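Interleukin-1beta (Gallus gallus, PDB 2WRY) probably acts as a secreted pro-inflammatory cytokine through interleukin-1 receptor binding, and this chain is the C-terminal beta-trefoil part of the longer protein. Local coordinates at residues F110-S115 with T121-A126; Q148-Q151 with A155-K158; V23-S26 with L30-L33; S79-G84 with T88-E93; A49-R54 with R98-V103. One frame throughout, in Å; residues are numbered along the deposited sequence.

Contact 1 of 5, residues F110-S115 with T121-A126; sequences FYRLDS and TRFESA
R112 lies beside F123 and T121 on one face of an antiparallel hairpin. R112 runs extended, CG anti to the backbone N (chi1 176°), which lays it along the neighbouring strand. Its CB is 4.1 Å from F123 CE1. Its CG is 3.7 Å from T121 CG2, a methyl that also sits over one face of the F123 ring. Its guanidinium plane is turned 62° from that ring. At the far end R112 NE bonds D114 OD1 at 2.9 Å, nearly straight (174°), in the guanidinium plane and on the carboxylate's syn side, part of a salt bridge. T121 OG1 donates to the same D114 OD1 at 2.8 Å, from the anti side and tilted out of the carboxylate plane. A leucine in place of D114 would probably leave T121 OG1 and R112 NE without their common acceptor and the guanidinium less firmly held. F12 adds a cation-pi contact to R112.

Y111 pairs with E124, and L113 with R122, through two backbone bonds each. Y111 CE2 packs on A126 CB at 3.7 Å. The contact is thus polar near D114 and apolar where Y111 meets A126, and D114 OD1, with two donors, probably helps fix R112.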
# COMPACT_ATOMS: atom_id res chain seq x y z
N PHE A 110 7.72 1.02 0.06
CA PHE A 110 7.18 0.82 1.42
C PHE A 110 7.95 -0.30 2.06
O PHE A 110 8.42 -1.20 1.37
CB PHE A 110 5.69 0.44 1.37
CG PHE A 110 4.82 1.51 0.75
CD1 PHE A 110 4.74 1.66 -0.64
CD2 PHE A 110 4.10 2.39 1.56
CE1 PHE A 110 3.93 2.67 -1.22
CE2 PHE A 110 3.29 3.42 1.00
CZ PHE A 110 3.22 3.56 -0.41
N TYR A 111 8.10 -0.26 3.38
CA TYR A 111 8.58 -1.45 4.09
C TYR A 111 7.42 -2.29 4.54
O TYR A 111 6.50 -1.83 5.23
CB TYR A 111 9.45 -1.04 5.26
CG TYR A 111 10.73 -0.38 4.78
CD1 TYR A 111 11.75 -1.14 4.22
CD2 TYR A 111 10.91 1.00 4.88
CE1 TYR A 111 12.94 -0.56 3.79
CE2 TYR A 111 12.11 1.60 4.42
CZ TYR A 111 13.11 0.79 3.88
OH TYR A 111 14.31 1.33 3.42
N ARG A 112 7.42 -3.53 4.05
CA ARG A 112 6.43 -4.50 4.43
C ARG A 112 6.85 -5.05 5.79
O ARG A 112 7.94 -5.64 5.92
CB ARG A 112 6.42 -5.65 3.43
CG ARG A 112 5.46 -6.73 3.85
CD ARG A 112 5.25 -7.80 2.78
NE ARG A 112 4.54 -8.95 3.37
CZ ARG A 112 3.99 -9.93 2.65
NH1 ARG A 112 4.03 -9.91 1.32
NH2 ARG A 112 3.38 -10.94 3.28
N LEU A 113 6.01 -4.83 6.80
CA LEU A 113 6.36 -5.23 8.17
C LEU A 113 5.43 -6.35 8.58
O LEU A 113 4.27 -6.12 8.91
CB LEU A 113 6.23 -4.02 9.11
CG LEU A 113 6.99 -2.76 8.67
CD1 LEU A 113 6.58 -1.59 9.53
CD2 LEU A 113 8.46 -3.00 8.81
N ASP A 114 5.94 -7.58 8.52
CA ASP A 114 5.13 -8.73 8.87
C ASP A 114 5.26 -9.10 10.35
O ASP A 114 6.35 -9.00 10.93
CB ASP A 114 5.54 -9.94 8.06
CG ASP A 114 5.11 -9.85 6.60
OD1 ASP A 114 4.18 -9.08 6.25
OD2 ASP A 114 5.71 -10.61 5.80
N SER A 115 4.14 -9.54 10.92
CA SER A 115 4.10 -10.09 12.27
C SER A 115 3.82 -11.56 12.01
O SER A 115 2.65 -11.96 11.90
CB SER A 115 3.00 -9.41 13.07
OG SER A 115 3.36 -8.05 13.35
N THR A 121 0.20 -7.67 8.62
CA THR A 121 1.22 -6.88 7.95
C THR A 121 0.87 -5.40 8.09
O THR A 121 -0.31 -5.04 8.04
CB THR A 121 1.21 -7.24 6.43
OG1 THR A 121 1.46 -8.65 6.26
CG2 THR A 121 2.24 -6.41 5.61
N ARG A 122 1.90 -4.56 8.24
CA ARG A 122 1.75 -3.10 8.10
C ARG A 122 2.68 -2.67 6.97
O ARG A 122 3.66 -3.38 6.63
CB ARG A 122 2.06 -2.36 9.41
CG ARG A 122 1.25 -2.86 10.57
CD ARG A 122 1.20 -1.88 11.72
NE ARG A 122 2.51 -1.58 12.25
CZ ARG A 122 2.77 -0.61 13.15
NH1 ARG A 122 1.81 0.13 13.67
NH2 ARG A 122 4.01 -0.41 13.53
N PHE A 123 2.37 -1.52 6.38
CA PHE A 123 3.20 -0.97 5.30
C PHE A 123 3.64 0.44 5.64
O PHE A 123 2.79 1.33 5.73
CB PHE A 123 2.42 -0.94 3.98
CG PHE A 123 2.11 -2.29 3.43
CD1 PHE A 123 3.08 -3.01 2.74
CD2 PHE A 123 0.84 -2.80 3.55
CE1 PHE A 123 2.78 -4.27 2.22
CE2 PHE A 123 0.52 -4.08 3.04
CZ PHE A 123 1.49 -4.80 2.36
N GLU A 124 4.94 0.61 5.86
CA GLU A 124 5.49 1.92 6.21
C GLU A 124 6.13 2.57 5.00
O GLU A 124 6.92 1.93 4.31
CB GLU A 124 6.54 1.77 7.32
CG GLU A 124 7.09 3.13 7.81
CD GLU A 124 8.08 2.99 8.95
OE1 GLU A 124 8.43 1.83 9.32
OE2 GLU A 124 8.52 4.04 9.47
N SER A 125 5.79 3.83 4.74
CA SER A 125 6.44 4.56 3.64
C SER A 125 7.94 4.71 3.84
O SER A 125 8.39 5.12 4.91
CB SER A 125 5.81 5.95 3.49
OG SER A 125 6.49 6.68 2.50
N ALA A 126 8.71 4.45 2.78
CA ALA A 126 10.15 4.74 2.82
C ALA A 126 10.43 6.23 2.63
O ALA A 126 11.44 6.75 3.17
CB ALA A 126 10.92 3.92 1.76

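Contact 2 of 5, residues Q148-Q151 with A155-K158; sequences QPDQ and ATYK
D150 meets A155 and T156 where the chain turns into the last strand of the beta-trefoil. Residues 148-151 form a type II beta turn, closed by a bond of 3.1 Å from Q151 N to Q148 O. D150 takes the third position of the turn with a positive phi of 76°, as a type II turn requires there.

The carboxylate of D150 does most of the joining. A155 N donates to D150 OD1 at 2.8 Å in a nearly straight bond (167° at the hydrogen). The donor comes from above the carboxylate plane, 52° out of it. T156 OG1 lies close to both oxygens, 3.1 Å from D150 OD1 and 3.0 Å from D150 OD2. Both are weak, and its single proton cannot be assigned to one of them. The D150 and T156 side chains cross at about a right angle. R122 NH1 makes a further weak, long ion pair with D150 OD2, which ties the turn loosely to strand 120-125.

Several backbone atoms of the turn have partners nearby. N153, in the short link to A155, serves two of them: its OD1 accepts from D150 N and its ND2 donates to Q148 O. Q148 O therefore takes two donors, the other being Q151 N. T146 OG1 accepts from Q148 N.

An apolar touch completes the contact: P149 CB rests 3.7 Å from A155 CB.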
# COMPACT_ATOMS: atom_id res chain seq x y z
N GLN A 148 -0.19 8.01 12.80
CA GLN A 148 -0.77 7.41 14.01
C GLN A 148 -1.39 6.02 13.64
O GLN A 148 -2.61 5.87 13.72
CB GLN A 148 -1.84 8.32 14.60
CG GLN A 148 -1.33 9.71 15.06
CD GLN A 148 -2.44 10.49 15.73
OE1 GLN A 148 -3.43 10.82 15.11
NE2 GLN A 148 -2.28 10.73 17.01
N PRO A 149 -0.56 5.07 13.21
CA PRO A 149 -1.10 3.77 12.69
C PRO A 149 -1.97 3.06 13.73
O PRO A 149 -1.56 2.90 14.87
CB PRO A 149 0.17 2.96 12.40
CG PRO A 149 1.28 3.62 13.27
CD PRO A 149 0.92 5.09 13.18
N ASP A 150 -3.17 2.69 13.31
CA ASP A 150 -4.09 1.88 14.14
C ASP A 150 -4.76 2.69 15.25
O ASP A 150 -5.38 2.09 16.16
CB ASP A 150 -3.38 0.64 14.71
CG ASP A 150 -3.04 -0.39 13.62
OD1 ASP A 150 -3.97 -0.72 12.89
OD2 ASP A 150 -1.86 -0.80 13.52
N GLN A 151 -4.64 4.03 15.18
CA GLN A 151 -5.24 4.93 16.17
C GLN A 151 -6.38 5.69 15.50
O GLN A 151 -6.15 6.71 14.82
CB GLN A 151 -4.21 5.88 16.75
CG GLN A 151 -4.72 6.65 17.97
CD GLN A 151 -3.63 7.44 18.70
OE1 GLN A 151 -2.44 7.32 18.40
NE2 GLN A 151 -4.04 8.23 19.68
N ALA A 155 -4.36 0.18 10.30
CA ALA A 155 -3.11 0.15 9.54
C ALA A 155 -2.54 -1.28 9.50
O ALA A 155 -1.38 -1.47 9.18
CB ALA A 155 -2.07 1.15 10.11
N THR A 156 -3.40 -2.25 9.79
CA THR A 156 -3.02 -3.66 9.90
C THR A 156 -3.85 -4.46 8.89
O THR A 156 -5.10 -4.29 8.83
CB THR A 156 -3.30 -4.21 11.34
OG1 THR A 156 -2.59 -3.41 12.31
CG2 THR A 156 -2.85 -5.67 11.46
N TYR A 157 -3.15 -5.32 8.15
CA TYR A 157 -3.73 -6.07 7.01
C TYR A 157 -3.44 -7.54 7.12
O TYR A 157 -2.51 -7.98 7.80
CB TYR A 157 -3.17 -5.52 5.66
CG TYR A 157 -3.43 -4.05 5.50
CD1 TYR A 157 -4.67 -3.57 4.99
CD2 TYR A 157 -2.50 -3.13 5.97
CE1 TYR A 157 -4.94 -2.19 4.93
CE2 TYR A 157 -2.77 -1.76 5.92
CZ TYR A 157 -3.97 -1.29 5.41
OH TYR A 157 -4.18 0.07 5.35
N LYS A 158 -4.24 -8.31 6.40
CA LYS A 158 -3.92 -9.71 6.21
C LYS A 158 -3.79 -9.95 4.72
O LYS A 158 -4.74 -9.70 3.98
CB LYS A 158 -5.02 -10.57 6.82
CG LYS A 158 -4.99 -10.55 8.34
CD LYS A 158 -5.76 -11.71 8.95
CE LYS A 158 -5.22 -11.96 10.36
NZ LYS A 158 -5.72 -13.22 10.98

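Contact 3 of 5, residues V23-S26 with L30-L33; sequences VLES and LVAL
V23 and V31 face each other as a hydrogen-bonded antiparallel pair. V23 N donates to V31 O, and V31 N to V23 O, both at 2.9 Å. L24 and L30 form the following non-hydrogen-bonded pair, where L30 CA makes a CA-H...O contact with V23 O.

The apolar contacts include two carbon pairs closer than usual van der Waals contact. V23 CG2 and V31 CG2 are 3.3 Å apart. Each of these methyls lies between its backbone N and carbonyl carbon (chi1 of V23 -56°), which turns it to the space between the strands. L33 comes at about a right angle and puts CD1 3.4 Å from V23 CG1. Both separations are unusually short, and any strain they suggest is doubtful. On the other face L24 CD1 meets L30 CD2 at 4.0 Å, and L91 packs against both leucines.

E25 adds a mixed contact. Its extended chain passes across V31, with CD 3.6 Å from V31 CG1. E25 OE1 accepts a hydrogen bond from Q29 NE2.

E25 and S26 both face Q29, a classic beta bulge. The segments belong to a beta hairpin, 21-26 with 29-33, extended by strand 141-142. Such hairpins close one end of the barrel in a beta-trefoil, and this one is probably part of that cap.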
# COMPACT_ATOMS: atom_id res chain seq x y z
N VAL A 23 -11.17 -1.28 -3.25
CA VAL A 23 -11.66 -1.13 -4.64
C VAL A 23 -11.11 0.15 -5.22
O VAL A 23 -10.83 1.09 -4.47
CB VAL A 23 -13.22 -1.20 -4.79
CG1 VAL A 23 -13.79 -2.49 -4.19
CG2 VAL A 23 -13.93 0.06 -4.25
N LEU A 24 -10.97 0.21 -6.55
CA LEU A 24 -10.50 1.42 -7.21
C LEU A 24 -11.70 2.30 -7.54
O LEU A 24 -12.43 2.05 -8.51
CB LEU A 24 -9.65 1.08 -8.45
CG LEU A 24 -8.90 2.24 -9.08
CD1 LEU A 24 -7.87 2.81 -8.11
CD2 LEU A 24 -8.23 1.82 -10.38
N GLU A 25 -11.96 3.29 -6.68
CA GLU A 25 -13.14 4.13 -6.82
C GLU A 25 -13.06 4.96 -8.09
O GLU A 25 -14.06 5.13 -8.81
CB GLU A 25 -13.28 5.04 -5.60
CG GLU A 25 -14.46 5.99 -5.71
CD GLU A 25 -14.63 6.86 -4.49
OE1 GLU A 25 -13.79 7.77 -4.27
OE2 GLU A 25 -15.62 6.63 -3.75
N SER A 26 -11.87 5.49 -8.33
CA SER A 26 -11.58 6.30 -9.50
C SER A 26 -10.13 6.03 -9.85
O SER A 26 -9.38 5.45 -9.05
CB SER A 26 -11.79 7.78 -9.19
OG SER A 26 -10.82 8.23 -8.26
N LEU A 30 -8.08 4.72 -4.18
CA LEU A 30 -8.61 3.49 -3.60
C LEU A 30 -9.56 3.84 -2.47
O LEU A 30 -9.33 4.80 -1.72
CB LEU A 30 -7.49 2.64 -3.01
CG LEU A 30 -6.50 1.95 -3.92
CD1 LEU A 30 -5.37 1.43 -3.03
CD2 LEU A 30 -7.14 0.83 -4.73
N VAL A 31 -10.61 3.03 -2.32
CA VAL A 31 -11.44 3.08 -1.12
C VAL A 31 -11.48 1.69 -0.50
O VAL A 31 -11.19 0.68 -1.17
CB VAL A 31 -12.89 3.59 -1.39
CG1 VAL A 31 -12.86 5.03 -1.96
CG2 VAL A 31 -13.64 2.67 -2.28
N ALA A 32 -11.82 1.65 0.78
CA ALA A 32 -11.97 0.36 1.47
C ALA A 32 -13.41 0.12 1.88
O ALA A 32 -14.07 0.98 2.44
CB ALA A 32 -11.05 0.28 2.67
N LEU A 33 -13.92 -1.07 1.59
CA LEU A 33 -15.30 -1.39 1.93
C LEU A 33 -15.47 -2.85 2.26
O LEU A 33 -14.58 -3.66 2.00
CB LEU A 33 -16.28 -0.95 0.83
CG LEU A 33 -15.87 -0.84 -0.65
CD1 LEU A 33 -15.16 -2.07 -1.12
CD2 LEU A 33 -17.09 -0.53 -1.52

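Contact 4 of 5, residues S79-G84 with T88-E93; sequences SCVMSG and TLQLEE
S79, Q90 and E92 meet on one face of the beta hairpin formed by strands 76-83 and 86-93 of the beta-trefoil. This is the tight side. S79 OG lies between its backbone N and carbonyl carbon (chi1 67°), which turns it to the neighbouring strand. It donates to E92 OE1 at 2.7 Å. Q90 NE2 donates to the same E92 OE1, also at 2.7 Å, and the acceptor lies in the Q90 amide plane. The two donors reach E92 OE1 from opposite faces of the carboxylate plane. R107 adds a salt bridge to this oxygen, so it has three partners. An alanine in place of E92 would probably leave S79 OG and R107 without their acceptor and set the Q90 amide free to turn. Next along, V81 crosses Q90 at about a right angle, with CG2 3.5 Å from Q90 CD.

Backbone bonds join the strands beneath these side chains. S79 pairs with Q90, and V81 with T88, by two bonds each. The bond from Q90 N to S79 O is almost straight at 178°. On the opposite face C80 SG is 4.2 Å from L89 CD1, and F110 touches both.

Toward the turn the contact is looser and more exposed. T88 OG1 makes a hydrogen bond with E86 O, and across the strands S83 CB stands 3.4 Å from T88 OG1.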
# COMPACT_ATOMS: atom_id res chain seq x y z
N SER A 79 2.05 5.45 -4.27
CA SER A 79 3.22 6.28 -3.89
C SER A 79 2.84 7.24 -2.77
O SER A 79 1.67 7.55 -2.60
CB SER A 79 3.75 7.07 -5.10
OG SER A 79 2.79 8.03 -5.49
N CYS A 80 3.83 7.71 -2.01
CA CYS A 80 3.58 8.74 -1.01
C CYS A 80 4.26 10.01 -1.43
O CYS A 80 5.46 10.00 -1.73
CB CYS A 80 4.15 8.29 0.33
SG CYS A 80 3.31 6.86 0.91
N VAL A 81 3.51 11.10 -1.43
CA VAL A 81 4.05 12.38 -1.89
C VAL A 81 3.48 13.50 -1.05
O VAL A 81 2.41 13.34 -0.43
CB VAL A 81 3.74 12.65 -3.38
CG1 VAL A 81 4.36 11.59 -4.30
CG2 VAL A 81 2.25 12.81 -3.63
N MET A 82 4.17 14.65 -1.05
CA MET A 82 3.61 15.82 -0.40
C MET A 82 2.55 16.44 -1.32
O MET A 82 2.79 16.65 -2.52
CB MET A 82 4.70 16.87 -0.16
CG MET A 82 4.23 17.94 0.78
SD MET A 82 4.16 17.35 2.46
CE MET A 82 5.88 17.36 2.97
N SER A 83 1.42 16.76 -0.73
CA SER A 83 0.36 17.52 -1.40
C SER A 83 -0.03 18.66 -0.48
O SER A 83 -0.53 18.47 0.63
CB SER A 83 -0.86 16.63 -1.70
OG SER A 83 -1.85 17.39 -2.41
N GLY A 84 0.22 19.87 -0.98
CA GLY A 84 0.17 21.03 -0.16
C GLY A 84 1.37 20.87 0.76
O GLY A 84 2.56 20.83 0.31
N THR A 88 0.67 12.41 1.53
CA THR A 88 -0.54 11.91 0.88
C THR A 88 -0.21 10.63 0.14
O THR A 88 0.86 10.50 -0.46
CB THR A 88 -1.05 12.97 -0.14
OG1 THR A 88 -1.33 14.19 0.59
CG2 THR A 88 -2.31 12.51 -0.85
N LEU A 89 -1.13 9.67 0.22
CA LEU A 89 -1.04 8.47 -0.61
C LEU A 89 -1.68 8.78 -1.96
O LEU A 89 -2.83 9.29 -2.04
CB LEU A 89 -1.82 7.34 0.08
CG LEU A 89 -1.74 5.99 -0.63
CD1 LEU A 89 -0.32 5.42 -0.57
CD2 LEU A 89 -2.72 5.03 0.06
N GLN A 90 -0.94 8.46 -3.01
CA GLN A 90 -1.52 8.57 -4.35
C GLN A 90 -1.28 7.33 -5.17
O GLN A 90 -0.52 6.44 -4.79
CB GLN A 90 -1.04 9.82 -5.06
CG GLN A 90 0.39 9.89 -5.37
CD GLN A 90 0.72 11.10 -6.27
OE1 GLN A 90 0.02 12.13 -6.25
NE2 GLN A 90 1.77 10.97 -7.05
N LEU A 91 -2.01 7.25 -6.27
CA LEU A 91 -1.83 6.16 -7.21
C LEU A 91 -1.32 6.80 -8.49
O LEU A 91 -1.88 7.79 -8.97
CB LEU A 91 -3.15 5.47 -7.50
CG LEU A 91 -3.93 4.95 -6.30
CD1 LEU A 91 -5.29 4.40 -6.75
CD2 LEU A 91 -3.13 3.86 -5.57
N GLU A 92 -0.25 6.24 -9.02
CA GLU A 92 0.37 6.78 -10.22
C GLU A 92 0.45 5.74 -11.30
O GLU A 92 0.73 4.57 -11.02
CB GLU A 92 1.82 7.24 -9.90
CG GLU A 92 1.94 8.34 -8.89
CD GLU A 92 3.35 8.90 -8.80
OE1 GLU A 92 3.76 9.31 -7.70
OE2 GLU A 92 4.05 8.96 -9.85
N GLU A 93 0.20 6.17 -12.54
CA GLU A 93 0.50 5.33 -13.68
C GLU A 93 2.01 5.22 -13.72
O GLU A 93 2.72 6.23 -13.86
CB GLU A 93 -0.02 5.97 -14.98
CG GLU A 93 -1.52 6.01 -15.09
CD GLU A 93 -1.98 6.80 -16.30
OE1 GLU A 93 -1.63 6.40 -17.42
OE2 GLU A 93 -2.68 7.83 -16.12

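Contact 5 of 5, residues A49-R54 with R98-V103; sequences ALYRPR and RDIDSV
Y51 brings strands 45-53 and 99-100 of the beta-trefoil together through its side chain, which meets I100 and the carbonyl oxygen of R98. Both strands pair antiparallel with strand 4-16, so their backbones are joined through it and not directly. No hydrogen bond crosses between the two segments. The nearest CA atoms, of Y51 and R98, are 8.8 Å apart.

The first shell lies around Y51 CE1. This atom is 3.8 Å from I100 CG1, and Y51 CD1 is a little farther from the same carbon. The two side chains cross at about a right angle, and I100 comes to the ring obliquely. R98 O sits at the ring edge, near its plane, 4.0 Å from Y51 CE1.

The next shell fixes the ring. Y51 OH donates to M97 O, just before R98, so the hydroxyl is satisfied and the ring is held against this part of the chain. CG of Y51 stands anti to its carbonyl carbon (chi1 -74°), which sends the ring across to I100. I109 packs on both Y51 and I100, and A68 of strand 66-71 also touches the Y51 side chain.

Farther out the contact turns polar. On the exposed side the two neighbours R98 and D99 form a salt bridge, in which R98 NE comes from above the carboxylate plane to 2.7 Å from D99 OD2.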
# COMPACT_ATOMS: atom_id res chain seq x y z
N ALA A 49 5.89 -5.92 -5.56
CA ALA A 49 7.24 -6.06 -6.11
C ALA A 49 8.23 -6.02 -4.97
O ALA A 49 8.32 -5.01 -4.25
CB ALA A 49 7.55 -4.93 -7.07
N LEU A 50 8.97 -7.10 -4.79
CA LEU A 50 10.00 -7.14 -3.77
C LEU A 50 11.32 -6.60 -4.29
O LEU A 50 11.75 -6.98 -5.39
CB LEU A 50 10.14 -8.58 -3.24
CG LEU A 50 11.18 -8.90 -2.17
CD1 LEU A 50 10.87 -8.13 -0.90
CD2 LEU A 50 11.23 -10.43 -1.95
N TYR A 51 11.96 -5.74 -3.50
CA TYR A 51 13.26 -5.16 -3.84
C TYR A 51 14.34 -5.66 -2.89
O TYR A 51 14.05 -6.05 -1.76
CB TYR A 51 13.16 -3.61 -3.78
CG TYR A 51 12.39 -3.06 -4.97
CD1 TYR A 51 13.07 -2.54 -6.09
CD2 TYR A 51 10.99 -3.10 -5.00
CE1 TYR A 51 12.35 -2.08 -7.21
CE2 TYR A 51 10.28 -2.63 -6.10
CZ TYR A 51 10.97 -2.12 -7.20
OH TYR A 51 10.22 -1.69 -8.27
N ARG A 52 15.58 -5.65 -3.38
CA ARG A 52 16.77 -5.82 -2.55
C ARG A 52 17.51 -4.49 -2.43
O ARG A 52 17.74 -3.82 -3.44
CB ARG A 52 17.70 -6.86 -3.17
CG ARG A 52 17.20 -8.31 -3.08
CD ARG A 52 18.21 -9.29 -3.72
NE ARG A 52 17.64 -10.63 -3.87
CZ ARG A 52 17.65 -11.36 -4.98
NH1 ARG A 52 18.20 -10.92 -6.11
NH2 ARG A 52 17.11 -12.57 -4.97
N PRO A 53 17.92 -4.09 -1.20
CA PRO A 53 18.72 -2.86 -1.04
C PRO A 53 20.07 -2.97 -1.75
O PRO A 53 20.64 -4.06 -1.84
CB PRO A 53 18.93 -2.76 0.48
CG PRO A 53 17.90 -3.64 1.08
CD PRO A 53 17.67 -4.75 0.10
N ARG A 54 20.56 -1.85 -2.29
CA ARG A 54 21.91 -1.76 -2.83
C ARG A 54 22.78 -0.87 -1.94
O ARG A 54 22.30 -0.28 -0.95
CB ARG A 54 21.88 -1.20 -4.26
N ARG A 98 12.83 -1.25 -12.32
CA ARG A 98 13.95 -2.10 -12.02
C ARG A 98 14.80 -1.48 -10.92
O ARG A 98 15.26 -2.16 -10.01
CB ARG A 98 14.78 -2.29 -13.30
CG ARG A 98 16.15 -2.86 -13.12
CD ARG A 98 16.94 -2.71 -14.44
NE ARG A 98 17.10 -1.30 -14.79
CZ ARG A 98 16.53 -0.66 -15.82
NH1 ARG A 98 15.75 -1.30 -16.69
NH2 ARG A 98 16.77 0.63 -15.99
N ASP A 99 14.98 -0.17 -11.01
CA ASP A 99 15.87 0.55 -10.10
C ASP A 99 15.18 1.69 -9.40
O ASP A 99 14.51 2.52 -10.02
CB ASP A 99 17.08 1.11 -10.86
CG ASP A 99 17.97 0.02 -11.41
OD1 ASP A 99 18.55 -0.76 -10.63
OD2 ASP A 99 18.10 -0.04 -12.65
N ILE A 100 15.36 1.74 -8.08
CA ILE A 100 14.90 2.87 -7.27
C ILE A 100 16.15 3.48 -6.72
O ILE A 100 16.73 2.95 -5.76
CB ILE A 100 14.02 2.43 -6.09
CG1 ILE A 100 12.82 1.61 -6.54
CG2 ILE A 100 13.62 3.67 -5.30
CD1 ILE A 100 11.86 2.34 -7.39
N ASP A 101 16.59 4.58 -7.33
CA ASP A 101 17.93 5.09 -7.08
C ASP A 101 17.95 6.60 -6.94
O ASP A 101 18.98 7.25 -7.16
CB ASP A 101 18.90 4.62 -8.18
CG ASP A 101 18.47 5.03 -9.59
OD1 ASP A 101 17.39 5.66 -9.78
OD2 ASP A 101 19.24 4.72 -10.54
N SER A 102 16.80 7.15 -6.54
CA SER A 102 16.68 8.58 -6.24
C SER A 102 15.66 8.82 -5.12
O SER A 102 14.75 8.01 -4.90
CB SER A 102 16.24 9.34 -7.48
OG SER A 102 14.91 8.97 -7.85
N VAL A 103 15.79 9.95 -4.42
CA VAL A 103 14.80 10.33 -3.41
C VAL A 103 13.42 10.36 -4.06
O VAL A 103 12.43 9.89 -3.48
CB VAL A 103 15.16 11.68 -2.71
CG1 VAL A 103 14.07 12.12 -1.75
CG2 VAL A 103 16.48 11.55 -1.97

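Overall arrangement
Contacts 1, 3 and 4 are antiparallel hairpins with paired backbones. Contact 2 joins a turn to the chain just after it, and contact 5 brings together strands that do not pair. Contacts 1, 2, 4 and 5 reach the same large sheet; contact 3 belongs to a three-stranded one. F110 packs on C80 between contacts 1 and 4, L24 on L91 between 3 and 4, and T121 bonds Y157 between 1 and 2. Contact 5 is small but buried; contacts 1 to 4 are partly buried, 3 and 4 with exposed residues. Beyond backbone pairing, a carboxylate takes several donors in contacts 1, 2 and 4, while side chains of 3 and 5 meet mainly through apolar atoms.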